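Local coordinates for protein xylulose kinase (Bifidobacterium adolescentis ATCC 15703, PDB 3I8B) that probably phosphorylates D-xylulose at the expense of ATP, giving D-xylulose 5-phosphate and ADP, as a sugar kinase of the FGGY family, at residues 4-18 / 23-37. Sequence-based numbering, arbitrary orientation.
Sequences RTLVAGVDTSTQSCK and DAETGELVRFGQAKH
Strands 6-12, 16-23 and 29-36 form the antiparallel meander that opens the actin-like ATPase fold of the N-terminal FGGY domain; strand 29-36 pairs with the start of strand 16-23, while at the opposite end Asp23, Ala24 and Val30 meet residues 4-7. Cys17 and Ala35 are a hydrogen-bonded pair, Cys17 N to Ala35 O at 2.8 Å and Ala35 N to Cys17 O at 3.0 Å; Ser16 with Lys36 and Lys18 with Gln34 flank it as non-hydrogen-bonded pairs. On the face carrying these last two, the extended chains of Lys18 and Gln34 run side by side in the same direction, Lys18 CE 3.4 Å from Gln34 NE2, before Lys18 NZ reaches Glu459.

His37 closes the 12-16 turn, which is tightened by an ST motif in which Ser13 OG accepts from Ser16 N. His37 N donates to Gln15 O, and CG anti to the carbonyl carbon (chi1 -68°) brings the ring's edge against the carbonyls of Ser13 and Thr14. His37 ND1 donates to Thr14 O, 3.1 Å away in the ring plane but above the carbonyl plane, and weakly to Ser13 O; Ser16 C and Cys17 N lie over one ring face. A water links His37 NE2 to Thr12 OG1. The turn follows Asp11, predicted to be important for activity, and the side chain of Ser13 is about 6 Å from that of Asp274, the predicted proton acceptor.

At the far end, Leu6 CD2 packs 3.7 Å from Val30 CG2, while Ala24 N donates to Thr5 O at 3.1 Å. Val30 CG2 also lies over one face of the Arg4 guanidinium, toward its rim. Asp23 divides its carboxylate: OD1 accepts from Thr26 N in an Asx motif, and OD2 forms a salt bridge, accepting from Arg4 NH1 with its anti lone pair at 2.9 Å, in the guanidinium plane.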
ATOM      1  N   ARG A   4      -5.745  25.822  21.562  1.00 12.22           N
ATOM      2  CA  ARG A   4      -5.561  25.351  20.194  1.00 13.61           C
ATOM      3  C   ARG A   4      -5.754  23.830  20.067  1.00 14.89           C
ATOM      4  O   ARG A   4      -5.148  23.047  20.800  1.00 13.06           O
ATOM      5  CB  ARG A   4      -4.191  25.737  19.650  1.00 16.80           C
ATOM      6  CG  ARG A   4      -3.731  24.757  18.588  1.00 19.87           C
ATOM      7  CD  ARG A   4      -2.922  25.402  17.512  1.00 19.30           C
ATOM      8  NE  ARG A   4      -1.521  25.437  17.869  1.00 23.66           N
ATOM      9  CZ  ARG A   4      -0.535  25.514  16.984  1.00 26.94           C
ATOM     10  NH1 ARG A   4      -0.809  25.548  15.684  1.00 23.11           N
ATOM     11  NH2 ARG A   4       0.721  25.553  17.404  1.00 17.00           N
ATOM     12  N   THR A   5      -6.593  23.436  19.118  1.00 12.64           N
ATOM     13  CA  THR A   5      -6.946  22.031  18.924  1.00 14.99           C
ATOM     14  C   THR A   5      -5.896  21.302  18.083  1.00  9.61           C
ATOM     15  O   THR A   5      -5.574  21.716  16.977  1.00  8.81           O
ATOM     16  CB  THR A   5      -8.317  21.905  18.268  1.00 12.82           C
ATOM     17  OG1 THR A   5      -9.240  22.726  18.988  1.00 10.72           O
ATOM     18  CG2 THR A   5      -8.823  20.435  18.305  1.00 11.67           C
ATOM     19  N   LEU A   6      -5.363  20.222  18.642  1.00  9.43           N
ATOM     20  CA  LEU A   6      -4.295  19.465  18.016  1.00 10.11           C
ATOM     21  C   LEU A   6      -4.779  18.042  17.751  1.00 12.78           C
ATOM     22  O   LEU A   6      -5.595  17.511  18.504  1.00  9.93           O
ATOM     23  CB  LEU A   6      -3.086  19.410  18.952  1.00 10.20           C
ATOM     24  CG  LEU A   6      -2.345  20.718  19.263  1.00 13.80           C
ATOM     25  CD1 LEU A   6      -1.175  20.450  20.219  1.00 11.81           C
ATOM     26  CD2 LEU A   6      -1.844  21.370  17.967  1.00 14.06           C
ATOM     27  N   VAL A   7      -4.277  17.446  16.677  1.00 11.11           N
ATOM     28  CA  VAL A   7      -4.423  16.016  16.435  1.00 12.63           C
ATOM     29  C   VAL A   7      -3.026  15.425  16.250  1.00 14.01           C
ATOM     30  O   VAL A   7      -2.016  16.156  16.200  1.00 12.68           O
ATOM     31  CB  VAL A   7      -5.299  15.688  15.185  1.00  9.80           C
ATOM     32  CG1 VAL A   7      -6.738  16.161  15.378  1.00 11.74           C
ATOM     33  CG2 VAL A   7      -4.699  16.292  13.941  1.00 11.46           C
ATOM     34  N   ALA A   8      -2.960  14.103  16.149  1.00  9.99           N
ATOM     35  CA  ALA A   8      -1.678  13.444  15.947  1.00 10.01           C
ATOM     36  C   ALA A   8      -1.838  12.393  14.870  1.00  9.33           C
ATOM     37  O   ALA A   8      -2.769  11.586  14.908  1.00  8.87           O
ATOM     38  CB  ALA A   8      -1.191  12.822  17.235  1.00  9.44           C
ATOM     39  N   GLY A   9      -0.947  12.437  13.890  1.00  8.61           N
ATOM     40  CA  GLY A   9      -0.896  11.425  12.854  1.00  8.92           C
ATOM     41  C   GLY A   9       0.296  10.549  13.166  1.00  9.49           C
ATOM     42  O   GLY A   9       1.426  11.039  13.318  1.00  8.72           O
ATOM     43  N   VAL A  10       0.038   9.254  13.303  1.00  9.57           N
ATOM     44  CA  VAL A  10       1.097   8.287  13.539  1.00  9.35           C
ATOM     45  C   VAL A  10       1.328   7.504  12.259  1.00 12.33           C
ATOM     46  O   VAL A  10       0.370   7.064  11.600  1.00  9.58           O
ATOM     47  CB  VAL A  10       0.754   7.314  14.690  1.00  8.83           C
ATOM     48  CG1 VAL A  10       1.909   6.371  14.944  1.00  8.09           C
ATOM     49  CG2 VAL A  10       0.413   8.085  15.962  1.00  9.87           C
ATOM     50  N   ASP A  11       2.602   7.357  11.906  1.00  9.29           N
ATOM     51  CA  ASP A  11       3.014   6.567  10.760  1.00 12.47           C
ATOM     52  C   ASP A  11       3.941   5.441  11.240  1.00 11.36           C
ATOM     53  O   ASP A  11       5.123   5.658  11.510  1.00 10.41           O
ATOM     54  CB  ASP A  11       3.711   7.460   9.736  1.00 12.12           C
ATOM     55  CG  ASP A  11       4.412   6.672   8.642  1.00 16.79           C
ATOM     56  OD1 ASP A  11       4.191   5.447   8.530  1.00 17.07           O
ATOM     57  OD2 ASP A  11       5.187   7.289   7.878  1.00 19.98           O
ATOM     58  N   THR A  12       3.388   4.248  11.403  1.00  8.10           N
ATOM     59  CA  THR A  12       4.224   3.113  11.776  1.00  9.71           C
ATOM     60  C   THR A  12       4.551   2.315  10.502  1.00 11.33           C
ATOM     61  O   THR A  12       3.722   1.578   9.977  1.00  8.67           O
ATOM     62  CB  THR A  12       3.571   2.271  12.886  1.00  8.25           C
ATOM     63  OG1 THR A  12       4.467   1.241  13.310  1.00 10.70           O
ATOM     64  CG2 THR A  12       2.235   1.646  12.421  1.00 11.73           C
ATOM     65  N   SER A  13       5.755   2.521   9.983  1.00 11.60           N
ATOM     66  CA  SER A  13       6.182   1.890   8.740  1.00  9.02           C
ATOM     67  C   SER A  13       7.128   0.745   9.065  1.00 10.87           C
ATOM     68  O   SER A  13       7.469   0.530  10.223  1.00 10.53           O
ATOM     69  CB  SER A  13       6.905   2.906   7.851  1.00 11.79           C
ATOM     70  OG  SER A  13       8.132   3.325   8.461  1.00 15.85           O
ATOM     71  N   THR A  14       7.555  -0.001   8.047  1.00 10.77           N
ATOM     72  CA  THR A  14       8.502  -1.073   8.287  1.00  8.77           C
ATOM     73  C   THR A  14       9.714  -0.544   9.058  1.00 10.29           C
ATOM     74  O   THR A  14      10.148  -1.137  10.053  1.00 10.11           O
ATOM     75  CB  THR A  14       8.915  -1.736   6.966  1.00 13.09           C
ATOM     76  OG1 THR A  14       7.730  -2.160   6.273  1.00 12.38           O
ATOM     77  CG2 THR A  14       9.810  -2.936   7.225  1.00 12.85           C
ATOM     78  N   GLN A  15      10.230   0.602   8.630  1.00  8.72           N
ATOM     79  CA  GLN A  15      11.514   1.069   9.138  1.00 16.96           C
ATOM     80  C   GLN A  15      11.485   1.851  10.440  1.00 15.44           C
ATOM     81  O   GLN A  15      12.455   1.801  11.205  1.00 14.06           O
ATOM     82  CB  GLN A  15      12.265   1.846   8.057  1.00 19.29           C
ATOM     83  CG  GLN A  15      12.870   0.920   7.020  1.00 19.70           C
ATOM     84  CD  GLN A  15      13.312   1.653   5.771  1.00 39.81           C
ATOM     85  OE1 GLN A  15      14.499   1.663   5.430  1.00 49.96           O
ATOM     86  NE2 GLN A  15      12.361   2.273   5.079  1.00 40.49           N
ATOM     87  N   SER A  16      10.374   2.538  10.707  1.00 13.28           N
ATOM     88  CA  SER A  16      10.315   3.428  11.853  1.00 11.90           C
ATOM     89  C   SER A  16       8.887   3.837  12.236  1.00 12.36           C
ATOM     90  O   SER A  16       7.925   3.566  11.515  1.00 10.29           O
ATOM     91  CB  SER A  16      11.120   4.698  11.556  1.00 16.92           C
ATOM     92  OG  SER A  16      10.440   5.517  10.612  1.00 18.77           O
ATOM     93  N   CYS A  17       8.780   4.507  13.381  1.00 10.54           N
ATOM     94  CA  CYS A  17       7.542   5.130  13.791  1.00 10.87           C
ATOM     95  C   CYS A  17       7.709   6.656  13.777  1.00 10.57           C
ATOM     96  O   CYS A  17       8.675   7.181  14.306  1.00 11.55           O
ATOM     97  CB  CYS A  17       7.147   4.664  15.185  1.00  8.92           C
ATOM     98  SG  CYS A  17       5.402   4.981  15.568  1.00 12.17           S
ATOM     99  N   LYS A  18       6.763   7.358  13.173  1.00 13.71           N
ATOM    100  CA  LYS A  18       6.779   8.821  13.198  1.00 11.92           C
ATOM    101  C   LYS A  18       5.521   9.313  13.885  1.00 10.89           C
ATOM    102  O   LYS A  18       4.456   8.712  13.726  1.00 10.53           O
ATOM    103  CB  LYS A  18       6.861   9.383  11.784  1.00 11.00           C
ATOM    104  CG  LYS A  18       8.208   9.116  11.121  1.00 15.15           C
ATOM    105  CD  LYS A  18       8.118   9.282   9.629  1.00 13.88           C
ATOM    106  CE  LYS A  18       9.485   9.093   8.987  1.00 18.33           C
ATOM    107  NZ  LYS A  18       9.295   8.938   7.522  1.00 19.68           N
ATOM    108  N   ASP A  23      -1.826  20.826  13.800  1.00 13.67           N
ATOM    109  CA  ASP A  23      -2.957  21.733  13.972  1.00 11.43           C
ATOM    110  C   ASP A  23      -4.179  21.191  13.237  1.00 14.13           C
ATOM    111  O   ASP A  23      -4.136  20.970  12.025  1.00 14.68           O
ATOM    112  CB  ASP A  23      -2.573  23.111  13.442  1.00 15.46           C
ATOM    113  CG  ASP A  23      -3.633  24.155  13.709  1.00 15.17           C
ATOM    114  OD1 ASP A  23      -4.697  24.102  13.067  1.00 14.12           O
ATOM    115  OD2 ASP A  23      -3.393  25.026  14.562  1.00 16.19           O
ATOM    116  N   ALA A  24      -5.262  20.958  13.970  1.00 12.13           N
ATOM    117  CA  ALA A  24      -6.445  20.322  13.395  1.00 11.72           C
ATOM    118  C   ALA A  24      -7.057  21.180  12.290  1.00 15.11           C
ATOM    119  O   ALA A  24      -7.596  20.685  11.294  1.00 12.88           O
ATOM    120  CB  ALA A  24      -7.469  20.057  14.476  1.00 11.63           C
ATOM    121  N   GLU A  25      -6.969  22.484  12.459  1.00 15.96           N
ATOM    122  CA  GLU A  25      -7.613  23.379  11.514  1.00 16.75           C
ATOM    123  C   GLU A  25      -6.784  23.601  10.245  1.00 14.19           C
ATOM    124  O   GLU A  25      -7.341  23.681   9.149  1.00 14.80           O
ATOM    125  CB  GLU A  25      -7.926  24.700  12.204  1.00 17.76           C
ATOM    126  CG  GLU A  25      -8.682  25.698  11.376  1.00 16.90           C
ATOM    127  CD  GLU A  25      -8.999  26.920  12.206  1.00 19.41           C
ATOM    128  OE1 GLU A  25      -8.254  27.919  12.098  1.00 21.55           O
ATOM    129  OE2 GLU A  25      -9.962  26.855  12.996  1.00 18.21           O
ATOM    130  N   THR A  26      -5.462  23.680  10.393  1.00 13.57           N
ATOM    131  CA  THR A  26      -4.596  24.060   9.275  1.00 16.11           C
ATOM    132  C   THR A  26      -3.719  22.949   8.697  1.00 16.22           C
ATOM    133  O   THR A  26      -3.210  23.086   7.580  1.00 12.17           O
ATOM    134  CB  THR A  26      -3.631  25.191   9.676  1.00 13.96           C
ATOM    135  OG1 THR A  26      -2.705  24.699  10.653  1.00 14.01           O
ATOM    136  CG2 THR A  26      -4.408  26.386  10.242  1.00 17.08           C
ATOM    137  N   GLY A  27      -3.510  21.879   9.459  1.00 14.98           N
ATOM    138  CA  GLY A  27      -2.585  20.830   9.046  1.00 12.74           C
ATOM    139  C   GLY A  27      -1.132  21.158   9.355  1.00 15.92           C
ATOM    140  O   GLY A  27      -0.233  20.360   9.077  1.00 11.78           O
ATOM    141  N   GLU A  28      -0.894  22.339   9.927  1.00 17.76           N
ATOM    142  CA  GLU A  28       0.466  22.772  10.259  1.00 17.94           C
ATOM    143  C   GLU A  28       1.134  21.851  11.269  1.00 17.08           C
ATOM    144  O   GLU A  28       0.506  21.408  12.235  1.00 14.54           O
ATOM    145  CB  GLU A  28       0.469  24.201  10.816  1.00 17.95           C
ATOM    146  CG  GLU A  28       0.437  25.272   9.753  1.00 27.18           C
ATOM    147  CD  GLU A  28       0.552  26.667  10.342  1.00 41.60           C
ATOM    148  OE1 GLU A  28       1.515  26.907  11.111  1.00 38.75           O
ATOM    149  OE2 GLU A  28      -0.324  27.514  10.038  1.00 39.17           O
ATOM    150  N   LEU A  29       2.412  21.575  11.044  1.00 15.36           N
ATOM    151  CA  LEU A  29       3.194  20.758  11.963  1.00 16.90           C
ATOM    152  C   LEU A  29       3.439  21.575  13.222  1.00 17.75           C
ATOM    153  O   LEU A  29       3.812  22.744  13.141  1.00 18.10           O
ATOM    154  CB  LEU A  29       4.528  20.335  11.324  1.00 16.58           C
ATOM    155  CG  LEU A  29       5.405  19.372  12.131  1.00 15.75           C
ATOM    156  CD1 LEU A  29       6.206  18.453  11.212  1.00 22.45           C
ATOM    157  CD2 LEU A  29       6.332  20.129  13.063  1.00 18.02           C
ATOM    158  N   VAL A  30       3.214  20.956  14.374  1.00 15.87           N
ATOM    159  CA  VAL A  30       3.386  21.616  15.666  1.00 13.35           C
ATOM    160  C   VAL A  30       4.564  20.962  16.376  1.00 15.86           C
ATOM    161  O   VAL A  30       5.505  21.639  16.769  1.00 13.39           O
ATOM    162  CB  VAL A  30       2.088  21.551  16.502  1.00 15.54           C
ATOM    163  CG1 VAL A  30       2.281  22.152  17.900  1.00 17.47           C
ATOM    164  CG2 VAL A  30       0.970  22.283  15.772  1.00 15.68           C
ATOM    165  N   ARG A  31       4.537  19.637  16.500  1.00 14.87           N
ATOM    166  CA  ARG A  31       5.701  18.897  17.008  1.00 13.77           C
ATOM    167  C   ARG A  31       5.888  17.614  16.199  1.00 12.47           C
ATOM    168  O   ARG A  31       4.962  17.157  15.527  1.00 12.30           O
ATOM    169  CB  ARG A  31       5.542  18.556  18.488  1.00 11.73           C
ATOM    170  CG  ARG A  31       5.042  19.726  19.330  1.00 14.45           C
ATOM    171  CD  ARG A  31       5.094  19.431  20.828  1.00 12.57           C
ATOM    172  NE  ARG A  31       4.099  18.444  21.248  1.00 17.21           N
ATOM    173  CZ  ARG A  31       2.864  18.730  21.668  1.00 17.36           C
ATOM    174  NH1 ARG A  31       2.426  19.990  21.720  1.00 14.92           N
ATOM    175  NH2 ARG A  31       2.055  17.744  22.030  1.00 14.69           N
ATOM    176  N   PHE A  32       7.080  17.036  16.268  1.00 15.34           N
ATOM    177  CA  PHE A  32       7.392  15.817  15.507  1.00 14.77           C
ATOM    178  C   PHE A  32       8.375  14.955  16.277  1.00 13.08           C
ATOM    179  O   PHE A  32       9.176  15.467  17.067  1.00 13.20           O
ATOM    180  CB  PHE A  32       7.965  16.184  14.143  1.00 14.98           C
ATOM    181  CG  PHE A  32       8.181  15.001  13.222  1.00 13.76           C
ATOM    182  CD1 PHE A  32       9.432  14.409  13.109  1.00 15.28           C
ATOM    183  CD2 PHE A  32       7.150  14.528  12.431  1.00 16.36           C
ATOM    184  CE1 PHE A  32       9.638  13.332  12.254  1.00 16.75           C
ATOM    185  CE2 PHE A  32       7.344  13.456  11.569  1.00 14.81           C
ATOM    186  CZ  PHE A  32       8.591  12.860  11.480  1.00 15.02           C
ATOM    187  N   GLY A  33       8.307  13.645  16.055  1.00 12.40           N
ATOM    188  CA  GLY A  33       9.204  12.708  16.713  1.00 11.94           C
ATOM    189  C   GLY A  33       9.257  11.406  15.931  1.00 15.80           C
ATOM    190  O   GLY A  33       8.320  11.070  15.200  1.00 10.25           O
ATOM    191  N   GLN A  34      10.352  10.667  16.081  1.00 13.30           N
ATOM    192  CA  GLN A  34      10.585   9.499  15.239  1.00 14.13           C
ATOM    193  C   GLN A  34      11.532   8.532  15.947  1.00 14.60           C
ATOM    194  O   GLN A  34      12.435   8.957  16.679  1.00 13.17           O
ATOM    195  CB  GLN A  34      11.169   9.944  13.885  1.00 14.99           C
ATOM    196  CG  GLN A  34      11.611   8.803  12.958  1.00 25.36           C
ATOM    197  CD  GLN A  34      12.156   9.298  11.620  1.00 25.62           C
ATOM    198  OE1 GLN A  34      12.975   8.629  10.986  1.00 35.10           O
ATOM    199  NE2 GLN A  34      11.696  10.462  11.185  1.00 21.40           N
ATOM    200  N   ALA A  35      11.314   7.236  15.739  1.00 12.83           N
ATOM    201  CA  ALA A  35      12.178   6.207  16.308  1.00 12.64           C
ATOM    202  C   ALA A  35      12.267   5.028  15.352  1.00 12.85           C
ATOM    203  O   ALA A  35      11.356   4.809  14.557  1.00 11.69           O
ATOM    204  CB  ALA A  35      11.653   5.754  17.654  1.00 10.74           C
ATOM    205  N   LYS A  36      13.359   4.271  15.444  1.00  9.24           N
ATOM    206  CA  LYS A  36      13.658   3.197  14.498  1.00 12.37           C
ATOM    207  C   LYS A  36      13.053   1.862  14.885  1.00 10.55           C
ATOM    208  O   LYS A  36      12.972   1.528  16.064  1.00 13.70           O
ATOM    209  CB  LYS A  36      15.178   3.001  14.376  1.00 19.34           C
ATOM    210  CG  LYS A  36      15.920   4.148  13.738  1.00 25.19           C
ATOM    211  CD  LYS A  36      15.820   4.094  12.222  1.00 36.86           C
ATOM    212  CE  LYS A  36      16.911   4.943  11.577  1.00 41.28           C
ATOM    213  NZ  LYS A  36      16.997   4.689  10.114  1.00 53.52           N
ATOM    214  N   HIS A  37      12.654   1.095  13.874  1.00 11.22           N
ATOM    215  CA  HIS A  37      12.319  -0.318  14.035  1.00 13.81           C
ATOM    216  C   HIS A  37      13.532  -1.162  13.657  1.00 14.48           C
ATOM    217  O   HIS A  37      14.349  -0.733  12.846  1.00 12.93           O
ATOM    218  CB  HIS A  37      11.148  -0.708  13.120  1.00 10.78           C
ATOM    219  CG  HIS A  37       9.842  -0.093  13.503  1.00 11.84           C
ATOM    220  ND1 HIS A  37       8.807   0.082  12.609  1.00 11.03           N
ATOM    221  CD2 HIS A  37       9.398   0.401  14.689  1.00 10.34           C
ATOM    222  CE1 HIS A  37       7.786   0.650  13.224  1.00 12.89           C
ATOM    223  NE2 HIS A  37       8.120   0.846  14.492  1.00  9.84           N
TER
HETATM  224  O   HOH W   1      -6.681  23.818  15.541  1.00 12.66           O
HETATM  225  O   HOH W   2       5.692   1.857  15.534  1.00 12.60           O
HETATM  226  O   HOH W   3      15.464   2.931   7.674  1.00 41.26           O